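Local coordinates for axin interactor, dorsalization-associated protein (Danio rerio, PDB 2QZQ), which acts as a ventralizing factor in the embryo by binding axin, disrupting axin homodimers and so inhibiting axin-mediated JNK activation, at residues 88-93 and 101-106; 62-67 and 140-145; 5-10 and 74-79. One frame throughout, in Å; residues are numbered along the deposited sequence.

Contact 1 (88-93 and 101-106); sequences FEFKHY and STKCFA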
loop_
_atom_site.group_PDB
_atom_site.type_symbol
_atom_site.label_atom_id
_atom_site.label_comp_id
_atom_site.label_asym_id
_atom_site.label_seq_id
_atom_site.Cartn_x
_atom_site.Cartn_y
_atom_site.Cartn_z
ATOM N N PHE A 88 2.922 0.734 -0.761
ATOM C CA PHE A 88 1.756 0.181 -1.405
ATOM C C PHE A 88 2.090 0.273 -2.879
ATOM O O PHE A 88 2.259 1.381 -3.387
ATOM C CB PHE A 88 0.504 1.025 -1.114
ATOM C CG PHE A 88 0.295 1.273 0.347
ATOM C CD1 PHE A 88 -0.514 0.439 1.097
ATOM C CD2 PHE A 88 0.985 2.305 0.986
ATOM C CE1 PHE A 88 -0.670 0.652 2.487
ATOM C CE2 PHE A 88 0.826 2.519 2.343
ATOM C CZ PHE A 88 0.019 1.681 3.095
ATOM N N GLU A 89 2.280 -0.882 -3.508
ATOM C CA GLU A 89 2.621 -0.950 -4.943
ATOM C C GLU A 89 1.423 -1.507 -5.675
ATOM O O GLU A 89 0.988 -2.599 -5.362
ATOM C CB GLU A 89 3.799 -1.876 -5.177
ATOM C CG GLU A 89 5.116 -1.375 -4.596
ATOM C CD GLU A 89 6.224 -2.372 -4.819
ATOM O OE1 GLU A 89 6.270 -3.375 -4.071
ATOM O OE2 GLU A 89 7.018 -2.156 -5.749
ATOM N N PHE A 90 0.914 -0.745 -6.639
ATOM C CA PHE A 90 -0.223 -1.150 -7.432
ATOM C C PHE A 90 0.295 -1.920 -8.639
ATOM O O PHE A 90 1.115 -1.415 -9.408
ATOM C CB PHE A 90 -1.024 0.058 -7.870
ATOM C CG PHE A 90 -2.188 -0.277 -8.768
ATOM C CD1 PHE A 90 -3.434 -0.522 -8.237
ATOM C CD2 PHE A 90 -2.008 -0.357 -10.158
ATOM C CE1 PHE A 90 -4.510 -0.835 -9.088
ATOM C CE2 PHE A 90 -3.044 -0.661 -10.995
ATOM C CZ PHE A 90 -4.313 -0.897 -10.462
ATOM N N LYS A 91 -0.170 -3.167 -8.753
ATOM C CA LYS A 91 0.284 -4.077 -9.801
ATOM C C LYS A 91 -0.889 -4.545 -10.643
ATOM O O LYS A 91 -2.022 -4.627 -10.164
ATOM C CB LYS A 91 0.989 -5.256 -9.160
ATOM C CG LYS A 91 2.341 -4.852 -8.487
ATOM C CD LYS A 91 3.003 -6.029 -7.845
ATOM C CE LYS A 91 4.207 -5.624 -7.031
ATOM N NZ LYS A 91 4.716 -6.811 -6.271
ATOM N N HIS A 92 -0.608 -4.870 -11.908
ATOM C CA HIS A 92 -1.651 -5.239 -12.846
ATOM C C HIS A 92 -1.022 -6.041 -13.993
ATOM O O HIS A 92 0.212 -5.997 -14.220
ATOM C CB HIS A 92 -2.456 -4.008 -13.334
ATOM C CG HIS A 92 -1.669 -3.059 -14.196
ATOM N ND1 HIS A 92 -0.541 -2.395 -13.750
ATOM C CD2 HIS A 92 -1.832 -2.684 -15.485
ATOM C CE1 HIS A 92 -0.048 -1.659 -14.728
ATOM N NE2 HIS A 92 -0.817 -1.809 -15.788
ATOM N N TYR A 93 -1.886 -6.771 -14.689
ATOM C CA TYR A 93 -1.454 -7.649 -15.782
ATOM C C TYR A 93 -1.445 -6.864 -17.080
ATOM O O TYR A 93 -2.470 -6.308 -17.455
ATOM C CB TYR A 93 -2.450 -8.817 -15.921
ATOM C CG TYR A 93 -2.135 -9.729 -17.100
ATOM C CD1 TYR A 93 -1.055 -10.601 -17.038
ATOM C CD2 TYR A 93 -2.906 -9.693 -18.265
ATOM C CE1 TYR A 93 -0.743 -11.462 -18.114
ATOM C CE2 TYR A 93 -2.613 -10.548 -19.340
ATOM C CZ TYR A 93 -1.528 -11.417 -19.260
ATOM O OH TYR A 93 -1.211 -12.262 -20.319
ATOM N N SER A 101 3.051 -6.022 -13.973
ATOM C CA SER A 101 3.886 -4.833 -13.956
ATOM C C SER A 101 3.461 -4.039 -12.714
ATOM O O SER A 101 2.298 -4.060 -12.331
ATOM C CB SER A 101 3.636 -4.014 -15.223
ATOM O OG SER A 101 4.275 -2.725 -15.216
ATOM N N THR A 102 4.429 -3.400 -12.074
ATOM C CA THR A 102 4.154 -2.394 -11.058
ATOM C C THR A 102 3.934 -1.089 -11.812
ATOM O O THR A 102 4.787 -0.663 -12.571
ATOM C CB THR A 102 5.340 -2.216 -10.119
ATOM O OG1 THR A 102 5.654 -3.471 -9.517
ATOM C CG2 THR A 102 4.993 -1.215 -9.032
ATOM N N LYS A 103 2.768 -0.484 -11.639
ATOM C CA LYS A 103 2.429 0.752 -12.324
ATOM C C LYS A 103 2.918 1.943 -11.524
ATOM O O LYS A 103 3.453 2.919 -12.060
ATOM C CB LYS A 103 0.909 0.837 -12.412
ATOM C CG LYS A 103 0.361 2.051 -13.171
ATOM C CD LYS A 103 -1.158 1.845 -13.316
ATOM C CE LYS A 103 -1.788 2.925 -14.124
ATOM N NZ LYS A 103 -1.423 2.703 -15.558
ATOM N N CYS A 104 2.706 1.876 -10.218
ATOM C CA CYS A 104 2.960 3.044 -9.373
ATOM C C CYS A 104 2.984 2.592 -7.932
ATOM O O CYS A 104 2.644 1.448 -7.622
ATOM C CB CYS A 104 1.868 4.101 -9.609
ATOM S SG CYS A 104 0.159 3.477 -9.315
ATOM N N PHE A 105 3.420 3.486 -7.049
ATOM C CA PHE A 105 3.487 3.175 -5.635
ATOM C C PHE A 105 3.175 4.398 -4.756
ATOM O O PHE A 105 3.232 5.564 -5.188
ATOM C CB PHE A 105 4.854 2.595 -5.270
ATOM C CG PHE A 105 5.996 3.605 -5.375
ATOM C CD1 PHE A 105 6.566 3.908 -6.603
ATOM C CD2 PHE A 105 6.471 4.251 -4.238
ATOM C CE1 PHE A 105 7.619 4.819 -6.699
ATOM C CE2 PHE A 105 7.534 5.178 -4.309
ATOM C CZ PHE A 105 8.102 5.469 -5.534
ATOM N N ALA A 106 2.831 4.100 -3.516
ATOM C CA ALA A 106 2.598 5.118 -2.495
ATOM C C ALA A 106 3.367 4.618 -1.301
ATOM O O ALA A 106 3.598 3.416 -1.155
ATOM C CB ALA A 106 1.100 5.212 -2.153
HETATM O O HOH W 1 7.853 -3.435 -7.947
#

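Contact 2 (62-67 and 140-145); sequences DTYIHF and KPLYLH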
loop_
_atom_site.group_PDB
_atom_site.type_symbol
_atom_site.label_atom_id
_atom_site.label_comp_id
_atom_site.label_asym_id
_atom_site.label_seq_id
_atom_site.Cartn_x
_atom_site.Cartn_y
_atom_site.Cartn_z
ATOM N N ASP A 62 -14.245 3.741 -13.987
ATOM C CA ASP A 62 -13.377 4.440 -14.919
ATOM C C ASP A 62 -12.080 4.923 -14.241
ATOM O O ASP A 62 -10.974 4.699 -14.755
ATOM C CB ASP A 62 -14.100 5.657 -15.501
ATOM C CG ASP A 62 -15.263 5.289 -16.437
ATOM O OD1 ASP A 62 -15.602 4.089 -16.607
ATOM O OD2 ASP A 62 -15.823 6.242 -17.014
ATOM N N THR A 63 -12.215 5.586 -13.090
ATOM C CA THR A 63 -11.043 6.201 -12.450
ATOM C C THR A 63 -10.753 5.687 -11.027
ATOM O O THR A 63 -9.829 6.171 -10.374
ATOM C CB THR A 63 -11.118 7.742 -12.458
ATOM O OG1 THR A 63 -12.243 8.153 -11.682
ATOM C CG2 THR A 63 -11.290 8.273 -13.857
ATOM N N TYR A 64 -11.504 4.683 -10.571
ATOM C CA TYR A 64 -11.227 4.037 -9.291
ATOM C C TYR A 64 -11.313 2.525 -9.356
ATOM O O TYR A 64 -12.122 1.962 -10.080
ATOM C CB TYR A 64 -12.166 4.554 -8.172
ATOM C CG TYR A 64 -11.846 5.952 -7.739
ATOM C CD1 TYR A 64 -10.897 6.192 -6.748
ATOM C CD2 TYR A 64 -12.454 7.048 -8.368
ATOM C CE1 TYR A 64 -10.568 7.502 -6.382
ATOM C CE2 TYR A 64 -12.127 8.366 -8.011
ATOM C CZ TYR A 64 -11.199 8.572 -7.003
ATOM O OH TYR A 64 -10.879 9.852 -6.650
ATOM N N ILE A 65 -10.450 1.879 -8.584
ATOM C CA ILE A 65 -10.570 0.468 -8.303
ATOM C C ILE A 65 -10.818 0.384 -6.815
ATOM O O ILE A 65 -10.027 0.894 -6.017
ATOM C CB ILE A 65 -9.294 -0.292 -8.710
ATOM C CG1 ILE A 65 -9.196 -0.315 -10.237
ATOM C CG2 ILE A 65 -9.290 -1.739 -8.171
ATOM C CD1 ILE A 65 -7.779 -0.305 -10.728
ATOM N N HIS A 66 -11.938 -0.243 -6.455
ATOM C CA HIS A 66 -12.314 -0.447 -5.055
ATOM C C HIS A 66 -11.780 -1.784 -4.546
ATOM O O HIS A 66 -11.922 -2.812 -5.213
ATOM C CB HIS A 66 -13.838 -0.329 -4.897
ATOM C CG HIS A 66 -14.356 1.019 -5.290
ATOM N ND1 HIS A 66 -14.642 1.356 -6.592
ATOM C CD2 HIS A 66 -14.551 2.136 -4.563
ATOM C CE1 HIS A 66 -15.004 2.623 -6.652
ATOM N NE2 HIS A 66 -14.954 3.119 -5.430
ATOM N N PHE A 67 -11.128 -1.741 -3.380
ATOM C CA PHE A 67 -10.510 -2.887 -2.745
ATOM C C PHE A 67 -11.295 -3.314 -1.511
ATOM O O PHE A 67 -11.667 -4.501 -1.388
ATOM C CB PHE A 67 -9.061 -2.563 -2.323
ATOM C CG PHE A 67 -8.056 -2.689 -3.444
ATOM C CD1 PHE A 67 -7.314 -3.861 -3.613
ATOM C CD2 PHE A 67 -7.888 -1.647 -4.362
ATOM C CE1 PHE A 67 -6.397 -3.972 -4.673
ATOM C CE2 PHE A 67 -6.985 -1.753 -5.431
ATOM C CZ PHE A 67 -6.235 -2.917 -5.590
ATOM N N LYS A 140 -3.736 15.171 -11.010
ATOM C CA LYS A 140 -5.172 14.983 -10.764
ATOM C C LYS A 140 -5.436 14.457 -9.336
ATOM O O LYS A 140 -4.599 13.755 -8.739
ATOM C CB LYS A 140 -5.787 14.063 -11.813
ATOM C CG LYS A 140 -5.855 14.699 -13.209
ATOM C CD LYS A 140 -6.454 13.746 -14.213
ATOM C CE LYS A 140 -6.875 14.501 -15.471
ATOM N NZ LYS A 140 -7.409 13.580 -16.519
ATOM N N PRO A 141 -6.602 14.811 -8.768
ATOM C CA PRO A 141 -6.913 14.384 -7.409
ATOM C C PRO A 141 -7.325 12.904 -7.387
ATOM O O PRO A 141 -8.444 12.556 -6.986
ATOM C CB PRO A 141 -8.076 15.308 -7.014
ATOM C CG PRO A 141 -8.763 15.600 -8.314
ATOM C CD PRO A 141 -7.676 15.638 -9.353
ATOM N N LEU A 142 -6.413 12.046 -7.831
ATOM C CA LEU A 142 -6.606 10.606 -7.855
ATOM C C LEU A 142 -5.542 9.995 -6.961
ATOM O O LEU A 142 -4.336 9.999 -7.300
ATOM C CB LEU A 142 -6.484 10.079 -9.305
ATOM C CG LEU A 142 -7.585 10.593 -10.232
ATOM C CD1 LEU A 142 -7.214 10.312 -11.716
ATOM C CD2 LEU A 142 -8.942 9.963 -9.858
ATOM N N TYR A 143 -5.992 9.507 -5.813
ATOM C CA TYR A 143 -5.129 9.091 -4.703
ATOM C C TYR A 143 -5.393 7.659 -4.287
ATOM O O TYR A 143 -6.410 7.064 -4.647
ATOM C CB TYR A 143 -5.427 9.976 -3.477
ATOM C CG TYR A 143 -5.113 11.452 -3.647
ATOM C CD1 TYR A 143 -3.798 11.902 -3.554
ATOM C CD2 TYR A 143 -6.132 12.393 -3.823
ATOM C CE1 TYR A 143 -3.482 13.238 -3.678
ATOM C CE2 TYR A 143 -5.832 13.748 -3.965
ATOM C CZ TYR A 143 -4.499 14.158 -3.885
ATOM O OH TYR A 143 -4.155 15.473 -3.988
ATOM N N LEU A 144 -4.501 7.121 -3.478
ATOM C CA LEU A 144 -4.796 5.918 -2.701
ATOM C C LEU A 144 -5.511 6.345 -1.410
ATOM O O LEU A 144 -4.991 7.166 -0.653
ATOM C CB LEU A 144 -3.499 5.169 -2.376
ATOM C CG LEU A 144 -3.595 3.909 -1.515
ATOM C CD1 LEU A 144 -4.353 2.759 -2.248
ATOM C CD2 LEU A 144 -2.207 3.476 -1.054
ATOM N N HIS A 145 -6.694 5.774 -1.169
ATOM C CA HIS A 145 -7.511 6.116 0.012
ATOM C C HIS A 145 -7.429 4.973 0.984
ATOM O O HIS A 145 -7.795 3.835 0.636
ATOM C CB HIS A 145 -8.970 6.280 -0.372
ATOM C CG HIS A 145 -9.265 7.520 -1.151
ATOM N ND1 HIS A 145 -8.883 7.691 -2.465
ATOM C CD2 HIS A 145 -9.930 8.644 -0.806
ATOM C CE1 HIS A 145 -9.293 8.873 -2.895
ATOM N NE2 HIS A 145 -9.937 9.464 -1.908
#

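Contact 3 (5-10 and 74-79); sequences PRLPSE and QRHLEK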
loop_
_atom_site.group_PDB
_atom_site.type_symbol
_atom_site.label_atom_id
_atom_site.label_comp_id
_atom_site.label_asym_id
_atom_site.label_seq_id
_atom_site.Cartn_x
_atom_site.Cartn_y
_atom_site.Cartn_z
ATOM N N PRO A 5 -2.826 -12.924 8.930
ATOM C CA PRO A 5 -3.716 -12.571 10.034
ATOM C C PRO A 5 -3.035 -11.519 10.917
ATOM O O PRO A 5 -1.803 -11.430 10.924
ATOM C CB PRO A 5 -3.876 -13.884 10.829
ATOM C CG PRO A 5 -3.144 -14.955 10.059
ATOM C CD PRO A 5 -2.264 -14.285 9.038
ATOM N N ARG A 6 -3.841 -10.741 11.631
ATOM C CA ARG A 6 -3.360 -9.854 12.698
ATOM C C ARG A 6 -2.452 -10.625 13.680
ATOM O O ARG A 6 -2.759 -11.763 14.072
ATOM C CB ARG A 6 -4.556 -9.227 13.426
ATOM C CG ARG A 6 -4.206 -8.076 14.394
ATOM C CD ARG A 6 -5.458 -7.371 14.904
ATOM N NE ARG A 6 -6.292 -6.912 13.798
ATOM C CZ ARG A 6 -7.556 -6.510 13.898
ATOM N NH1 ARG A 6 -8.167 -6.503 15.078
ATOM N NH2 ARG A 6 -8.212 -6.105 12.812
ATOM N N LEU A 7 -1.309 -10.032 14.017
ATOM C CA LEU A 7 -0.413 -10.592 15.032
ATOM C C LEU A 7 -1.124 -10.677 16.382
ATOM O O LEU A 7 -2.059 -9.902 16.647
ATOM C CB LEU A 7 0.857 -9.741 15.187
ATOM C CG LEU A 7 1.878 -9.729 14.056
ATOM C CD1 LEU A 7 2.958 -8.743 14.370
ATOM C CD2 LEU A 7 2.491 -11.120 13.812
ATOM N N PRO A 8 -0.689 -11.615 17.249
ATOM C CA PRO A 8 -1.295 -11.610 18.586
ATOM C C PRO A 8 -0.972 -10.279 19.271
ATOM O O PRO A 8 0.129 -9.747 19.087
ATOM C CB PRO A 8 -0.570 -12.751 19.321
ATOM C CG PRO A 8 0.668 -13.034 18.528
ATOM C CD PRO A 8 0.363 -12.644 17.096
ATOM N N SER A 9 -1.914 -9.750 20.035
ATOM C CA SER A 9 -1.664 -8.525 20.783
ATOM C C SER A 9 -0.637 -8.749 21.904
ATOM O O SER A 9 -0.543 -9.839 22.470
ATOM C CB SER A 9 -2.968 -7.931 21.309
ATOM O OG SER A 9 -3.575 -8.798 22.243
ATOM N N GLU A 10 0.176 -7.727 22.157
ATOM C CA GLU A 10 1.160 -7.747 23.230
ATOM C C GLU A 10 0.850 -6.570 24.159
ATOM O O GLU A 10 0.571 -5.453 23.695
ATOM C CB GLU A 10 2.598 -7.694 22.695
ATOM C CG GLU A 10 3.060 -9.045 22.150
ATOM C CD GLU A 10 4.403 -9.002 21.444
ATOM O OE1 GLU A 10 5.230 -8.129 21.793
ATOM O OE2 GLU A 10 4.642 -9.862 20.545
ATOM N N GLN A 74 2.626 -6.411 10.027
ATOM C CA GLN A 74 3.190 -7.567 10.714
ATOM C C GLN A 74 4.316 -7.223 11.681
ATOM O O GLN A 74 5.326 -7.915 11.763
ATOM C CB GLN A 74 3.651 -8.601 9.683
ATOM C CG GLN A 74 2.489 -9.161 8.872
ATOM C CD GLN A 74 1.546 -9.993 9.725
ATOM O OE1 GLN A 74 1.972 -10.973 10.346
ATOM N NE2 GLN A 74 0.277 -9.625 9.753
ATOM N N ARG A 75 4.135 -6.135 12.416
ATOM C CA ARG A 75 4.998 -5.848 13.555
ATOM C C ARG A 75 4.313 -4.827 14.446
ATOM O O ARG A 75 3.721 -3.859 13.960
ATOM C CB ARG A 75 6.389 -5.350 13.130
ATOM C CG ARG A 75 7.447 -5.558 14.218
ATOM C CD ARG A 75 8.772 -4.817 13.930
ATOM N NE ARG A 75 9.594 -5.533 12.953
ATOM C CZ ARG A 75 10.879 -5.284 12.703
ATOM N NH1 ARG A 75 11.526 -4.332 13.364
ATOM N NH2 ARG A 75 11.524 -5.997 11.786
ATOM N N HIS A 76 4.399 -5.047 15.752
ATOM C CA HIS A 76 3.955 -4.026 16.717
ATOM C C HIS A 76 4.679 -2.712 16.449
ATOM O O HIS A 76 5.894 -2.680 16.260
ATOM C CB HIS A 76 4.133 -4.527 18.170
ATOM C CG HIS A 76 3.310 -5.741 18.476
ATOM N ND1 HIS A 76 3.750 -7.021 18.211
ATOM C CD2 HIS A 76 2.060 -5.869 18.976
ATOM C CE1 HIS A 76 2.810 -7.887 18.553
ATOM N NE2 HIS A 76 1.772 -7.213 19.017
ATOM N N LEU A 77 3.917 -1.626 16.388
ATOM C CA LEU A 77 4.451 -0.319 15.955
ATOM C C LEU A 77 5.688 0.145 16.718
ATOM O O LEU A 77 6.621 0.652 16.114
ATOM C CB LEU A 77 3.366 0.766 15.987
ATOM C CG LEU A 77 2.163 0.605 15.062
ATOM C CD1 LEU A 77 1.210 1.784 15.201
ATOM C CD2 LEU A 77 2.617 0.393 13.598
ATOM N N GLU A 78 5.705 -0.060 18.040
ATOM C CA GLU A 78 6.815 0.391 18.896
ATOM C C GLU A 78 8.138 -0.320 18.603
ATOM O O GLU A 78 9.216 0.139 19.022
ATOM C CB GLU A 78 6.426 0.262 20.386
ATOM C CG GLU A 78 5.233 1.137 20.804
ATOM C CD GLU A 78 3.889 0.493 20.534
ATOM O OE1 GLU A 78 3.876 -0.622 19.983
ATOM O OE2 GLU A 78 2.837 1.075 20.879
ATOM N N LYS A 79 8.062 -1.416 17.843
ATOM C CA LYS A 79 9.243 -2.209 17.477
ATOM C C LYS A 79 9.809 -1.895 16.094
ATOM O O LYS A 79 10.890 -2.403 15.709
ATOM C CB LYS A 79 8.932 -3.698 17.587
ATOM C CG LYS A 79 8.658 -4.160 18.998
ATOM C CD LYS A 79 8.191 -5.597 18.998
ATOM C CE LYS A 79 7.631 -6.016 20.343
ATOM N NZ LYS A 79 6.852 -7.264 20.172
HETATM O O HOH W 2 0.373 -13.078 11.132
#

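Contact 1 (88-93 and 101-106)
E89 and F105 face each other as a non-hydrogen-bonded antiparallel pair, and the E89 side chain can be traced atom by atom across residues 101-106. Its CB lies 4.1 Å from T102 CG2. Because CG stands anti to the carbonyl carbon (chi1 -67°), E89 CG comes to 4.0 Å from F105 CB, with the carboxylate plane turned 84° from the F105 ring. Beyond CG the chain stays extended and runs past T102, its OE2 ending 4.0 Å from T102 CG2. A water donates a hydrogen bond to this OE2 and is also bonded to T102 OG1; T127 OG1, on a loop, gives the same carboxylate oxygen a second partner. The neighbouring K91 passes T102 with its CE 3.6 Å from OG1, while its NZ leads away to T37 on strand 34-41.

The segments belong to the hairpin of strands 85-94 and 99-109 in the antiparallel beta sandwich of the C-terminal, C2-type domain of the protein, their directions 163° apart. Six backbone hydrogen bonds join them, but the register slips by one residue: F90 pairs with C104 and K91 with T102. K103 is thus the extra residue of a beta bulge, its N bonded to F90 O at 2.9 Å, whereas F90 N uses C104 O at 3.0 Å.

On the face of F88, F90, C104 and A106, the F90 ring receives K103 CB at its edge and in its plane, 3.9 Å from CD2. The two side chains run side by side, and K103 NZ continues to a salt bridge with D27. C104 SG approaches the F90 ring obliquely. A106 O lies at the F88 ring edge, 3.6 Å from CD2, and L144 packs on both F88 and A106.

Contact 2 (62-67 and 140-145)
Y64 reaches over to L142 and H145, tying the start of strand 64-72 to the chain that leads into strand 144-151 of the C2-type beta sandwich. In the sheet these two strands are separated by strand 15-24, which explains why no hydrogen bond crosses between the segments and the contact rests on side chains alone. Of the touching residues Y64 has most surface buried, and L142 is next. With CG of Y64 anti to its carbonyl carbon (chi1 -72°), the far end of the ring comes against one leucine branch: CZ of Y64 lies 3.9 Å from L142 CD2, the two side chains crossing at a slant. That same CD2 is 4.1 Å from T63 CB, so a single methyl fills the angle between two consecutive residues. K22 of the intervening strand makes a cation-pi contact with Y64 and also touches H145. An alanine in place of Y64 is likely to open a gap beside L142 CD2 and leave K22 without its aromatic partner. Residues 62-67 fall in a region thought, by similarity, to bind axin. L142 ends an inverse gamma turn centred on P141, its N weakly bonded to K140 O. At the other end of the contact, H145 crosses Y64 at about a right angle, its CE1 4.0 Å from Y64 CE1.

Contact 3 (5-10 and 74-79)
Two surface loops meet here through P5, L7, P8 and E10 on one side and Q74, H76 and K79 on the other: residues 5-10 precede strand 15-24, and the loop holding residues 74-79 comes after strand 64-72. Q74 bends at its second torsion (chi2 -67°), which turns its amide toward P5. Q74 NE2 donates to P5 O at 3.0 Å with an N-H...O angle of 165°; the acceptor is in the amide plane, although the donor stands above the carbonyl plane of P5. A water donates to both P5 O and Q74 OE1, closing a second route between the same groups, and Q74 NE2 also bonds E72 O. L7 crosses Q74 obliquely, CD1 3.4 Å from Q74 C and CD2 3.5 Å from Q74 OE1.

These strands are sheet neighbours in the C2-type sandwich, so the loops at this end of the pair are brought together; R6 adds a salt bridge to E72, just ahead of 74-79. H76, the one buried residue among those that touch, directs its side chain toward 5-10. Its NE2 makes a weak, bent hydrogen bond to P8 O, 3.0 Å away at the ring edge and in the ring plane. Over one face comes E10 CB, a CH-pi contact 4.2 Å from the H76 ring centroid and 26° off the normal. The extended E10 chain goes on to K79, where OE1 and NZ form a salt bridge; the modelled 2.5 Å is very short, and its exact length is doubtful. K79 closes the 3-10 segment 77-79, its N bonded to H76 O at 3.0 Å, while K79 O takes a bond from R75 NH1 at 3.1 Å. A second nitrogen of the guanidinium, R75 NH2, bonds L48 O.

Contacts 1 and 2 are neighbours, with centres 13 Å apart: F90 CZ packs 3.5 Å from I65 CD1, and F88 CG lies 3.6 Å from L144 CD2, so side chains of both meet inside the sandwich. Contact 3 lies across the chain's centre, about 26 Å from contact 1 and 29 Å from contact 2, centre to centre, touching neither. Along the chain, contact 3 closes before contact 1 opens, contact 1 is nested within the span of contact 2, and contacts 2 and 3 interleave. Strand 64-72 runs from contact 2 to the loop of contact 3, so distant parts of the sequence meet on opposite sides of the domain's centre.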